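Local coordinates for protein endonuclease V (PDB 6OZE) that probably cleaves RNA near inosine, a product of adenosine deamination, as a metal-dependent endoribonuclease of the RNase H-like clan, at residues A[182-190]-A[199-209]. The protein carries 4 engineered substitutions. Numbering follows the deposited sequence. Where two conformers were deposited one is given.
Sequences GTVLGMALR and LYISVGHRMSL
M187 pairs with I201 and L189 with L199 in an antiparallel beta ladder, the core of a hairpin whose strands, 184-189 and 199-205, lie between strands 142-146 and 174-178 of the central mixed sheet. Both are hydrogen-bonded pairs. I201 N gives M187 O an almost straight bond of 2.8 Å (177° at the hydrogen), while M187 N reaches I201 O at 2.9 Å in the carbonyl plane; L189 and L199 also exchange two bonds, both more bent at the hydrogen than the one from I201 N. A188 and Y200 form the non-hydrogen-bonded pair between them, their side chains on the face opposite M187 and I201, with A188 CB 4.0 Å from Y200 CE1, oblique to the ring. The hydroxyl of Y200 is hydrogen-bonded to H161.

Beyond G186 the strands splay. G186 CA sits only 3.0 Å from I201 O, and a beta carbon here would collide with that oxygen. Next along, a water takes over the bridging, donating to L185 O and accepting from V203 N at 2.8 Å.

The far end of 199-209 then turns back over the hairpin. S208, the N-cap of helix 209-218, has its hydroxyl hydrogen-bonded to A211 N, and L209 comes down on strand 184-189. With L209 CG anti to the backbone N (chi1 177°), its CD2 lies 3.5 Å from M187 CG in one of the two M187 conformers modelled and meets V184 CG1 at 3.9 Å, the V184 and L209 side chains crossing at about a right angle. Cutting L209 back to an alanine is likely to leave M187 and V184 without this apolar cover. The face bearing M187, L189 and I201 packs under helix 209-218, which makes this a beta hairpin covered by a helix within the RNase H-like fold of endonuclease V.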
# COMPACT_ATOMS: atom_id res chain seq x y z
N GLY A 182 0.78 -23.01 1.65
CA GLY A 182 1.73 -23.10 0.55
C GLY A 182 1.61 -21.95 -0.44
O GLY A 182 2.37 -21.88 -1.41
N THR A 183 0.67 -21.05 -0.19
CA THR A 183 0.57 -19.82 -0.97
C THR A 183 1.54 -18.81 -0.38
O THR A 183 1.45 -18.49 0.81
CB THR A 183 -0.85 -19.27 -0.86
OG1 THR A 183 -1.76 -20.32 -0.53
CG2 THR A 183 -1.28 -18.64 -2.18
N VAL A 184 2.47 -18.31 -1.18
CA VAL A 184 3.30 -17.21 -0.72
C VAL A 184 2.47 -15.94 -0.79
O VAL A 184 1.95 -15.57 -1.85
CB VAL A 184 4.60 -17.07 -1.54
CG1 VAL A 184 5.37 -15.84 -1.06
CG2 VAL A 184 5.47 -18.31 -1.37
N LEU A 185 2.31 -15.29 0.36
CA LEU A 185 1.41 -14.15 0.51
C LEU A 185 2.12 -12.82 0.35
O LEU A 185 1.46 -11.80 0.11
CB LEU A 185 0.78 -14.21 1.90
CG LEU A 185 0.04 -15.50 2.20
CD1 LEU A 185 -0.37 -15.56 3.67
CD2 LEU A 185 -1.17 -15.62 1.30
N GLY A 186 3.44 -12.80 0.51
CA GLY A 186 4.18 -11.57 0.41
C GLY A 186 5.65 -11.83 0.65
O GLY A 186 6.09 -12.99 0.69
N MET A 187 6.40 -10.75 0.79
CA MET A 187 7.83 -10.82 1.05
C MET A 187 8.20 -9.83 2.14
O MET A 187 7.66 -8.72 2.18
CB MET A 187 8.62 -10.46 -0.21
CG MET A 187 8.26 -11.29 -1.43
SD MET A 187 9.09 -12.87 -1.41
CE MET A 187 10.72 -12.24 -1.08
N ALA A 188 9.12 -10.22 3.01
CA ALA A 188 9.74 -9.27 3.92
C ALA A 188 10.94 -8.70 3.19
O ALA A 188 11.74 -9.45 2.63
CB ALA A 188 10.18 -9.96 5.21
N LEU A 189 11.07 -7.38 3.20
CA LEU A 189 12.11 -6.71 2.43
C LEU A 189 12.89 -5.79 3.34
O LEU A 189 12.32 -4.94 4.02
CB LEU A 189 11.46 -5.86 1.33
CG LEU A 189 12.39 -4.85 0.65
CD1 LEU A 189 13.48 -5.55 -0.15
CD2 LEU A 189 11.57 -3.89 -0.23
N ARG A 190 14.21 -5.96 3.36
CA ARG A 190 15.06 -4.95 3.98
C ARG A 190 15.19 -3.80 2.99
O ARG A 190 15.72 -3.95 1.89
CB ARG A 190 16.42 -5.52 4.36
CG ARG A 190 17.30 -4.47 5.01
CD ARG A 190 18.43 -5.12 5.78
NE ARG A 190 19.28 -4.16 6.47
CZ ARG A 190 20.09 -4.47 7.48
NH1 ARG A 190 20.13 -5.72 7.93
NH2 ARG A 190 20.84 -3.54 8.05
N LEU A 199 10.17 -4.21 5.67
CA LEU A 199 8.82 -3.92 5.22
C LEU A 199 8.16 -5.21 4.76
O LEU A 199 8.83 -6.17 4.37
CB LEU A 199 8.86 -2.97 4.03
CG LEU A 199 9.74 -1.74 4.12
CD1 LEU A 199 9.73 -1.03 2.77
CD2 LEU A 199 9.24 -0.81 5.20
N TYR A 200 6.84 -5.24 4.80
CA TYR A 200 6.09 -6.43 4.38
C TYR A 200 5.34 -6.06 3.11
O TYR A 200 4.41 -5.24 3.12
CB TYR A 200 5.19 -6.93 5.49
CG TYR A 200 6.00 -7.32 6.69
CD1 TYR A 200 6.60 -8.57 6.77
CD2 TYR A 200 6.26 -6.41 7.71
CE1 TYR A 200 7.38 -8.93 7.85
CE2 TYR A 200 7.04 -6.76 8.79
CZ TYR A 200 7.60 -8.02 8.86
OH TYR A 200 8.38 -8.38 9.93
N ILE A 201 5.75 -6.67 2.00
CA ILE A 201 5.29 -6.30 0.67
C ILE A 201 4.33 -7.37 0.16
O ILE A 201 4.62 -8.57 0.28
CB ILE A 201 6.48 -6.18 -0.30
CG1 ILE A 201 7.57 -5.26 0.28
CG2 ILE A 201 6.00 -5.73 -1.69
CD1 ILE A 201 7.08 -3.90 0.69
N SER A 202 3.21 -6.95 -0.43
CA SER A 202 2.33 -7.92 -1.06
C SER A 202 1.69 -7.30 -2.29
O SER A 202 1.66 -6.08 -2.44
CB SER A 202 1.30 -8.47 -0.08
OG SER A 202 0.47 -7.41 0.41
N VAL A 203 1.25 -8.17 -3.19
CA VAL A 203 0.60 -7.71 -4.42
C VAL A 203 -0.74 -7.08 -4.07
O VAL A 203 -1.54 -7.67 -3.34
CB VAL A 203 0.39 -8.88 -5.39
CG1 VAL A 203 -0.49 -8.45 -6.56
CG2 VAL A 203 1.74 -9.42 -5.88
N GLY A 204 -0.99 -5.90 -4.63
CA GLY A 204 -2.33 -5.36 -4.63
C GLY A 204 -3.07 -5.80 -5.88
O GLY A 204 -4.05 -6.55 -5.80
N HIS A 205 -2.59 -5.36 -7.04
CA HIS A 205 -3.29 -5.61 -8.29
C HIS A 205 -2.33 -5.33 -9.43
O HIS A 205 -1.53 -4.39 -9.36
CB HIS A 205 -4.51 -4.68 -8.41
CG HIS A 205 -5.32 -4.87 -9.65
ND1 HIS A 205 -5.86 -6.08 -10.03
CD2 HIS A 205 -5.75 -3.97 -10.57
CE1 HIS A 205 -6.56 -5.93 -11.14
NE2 HIS A 205 -6.52 -4.65 -11.49
N ARG A 206 -2.38 -6.18 -10.46
CA ARG A 206 -1.66 -5.96 -11.71
C ARG A 206 -0.15 -5.84 -11.53
O ARG A 206 0.51 -5.10 -12.26
CB ARG A 206 -2.22 -4.77 -12.50
CG ARG A 206 -3.53 -5.06 -13.18
CD ARG A 206 -3.58 -4.39 -14.53
NE ARG A 206 -4.17 -3.06 -14.47
CZ ARG A 206 -3.75 -2.03 -15.19
NH1 ARG A 206 -2.71 -2.16 -16.00
NH2 ARG A 206 -4.36 -0.85 -15.08
N MET A 207 0.41 -6.57 -10.57
CA MET A 207 1.86 -6.70 -10.49
C MET A 207 2.19 -8.05 -9.89
O MET A 207 1.44 -8.59 -9.08
CB MET A 207 2.46 -5.56 -9.65
CG MET A 207 3.97 -5.36 -9.88
SD MET A 207 4.39 -3.62 -9.60
CE MET A 207 6.07 -3.54 -10.22
N SER A 208 3.32 -8.61 -10.31
CA SER A 208 3.82 -9.82 -9.68
C SER A 208 4.52 -9.44 -8.37
O SER A 208 4.96 -8.31 -8.18
CB SER A 208 4.80 -10.56 -10.59
OG SER A 208 6.01 -9.82 -10.72
N LEU A 209 4.58 -10.41 -7.46
CA LEU A 209 5.21 -10.15 -6.17
C LEU A 209 6.69 -9.83 -6.34
O LEU A 209 7.21 -8.90 -5.71
CB LEU A 209 5.01 -11.34 -5.25
CG LEU A 209 5.68 -11.23 -3.87
CD1 LEU A 209 5.17 -10.00 -3.12
CD2 LEU A 209 5.40 -12.50 -3.08
O HOH W 1 1.71 -10.92 -2.60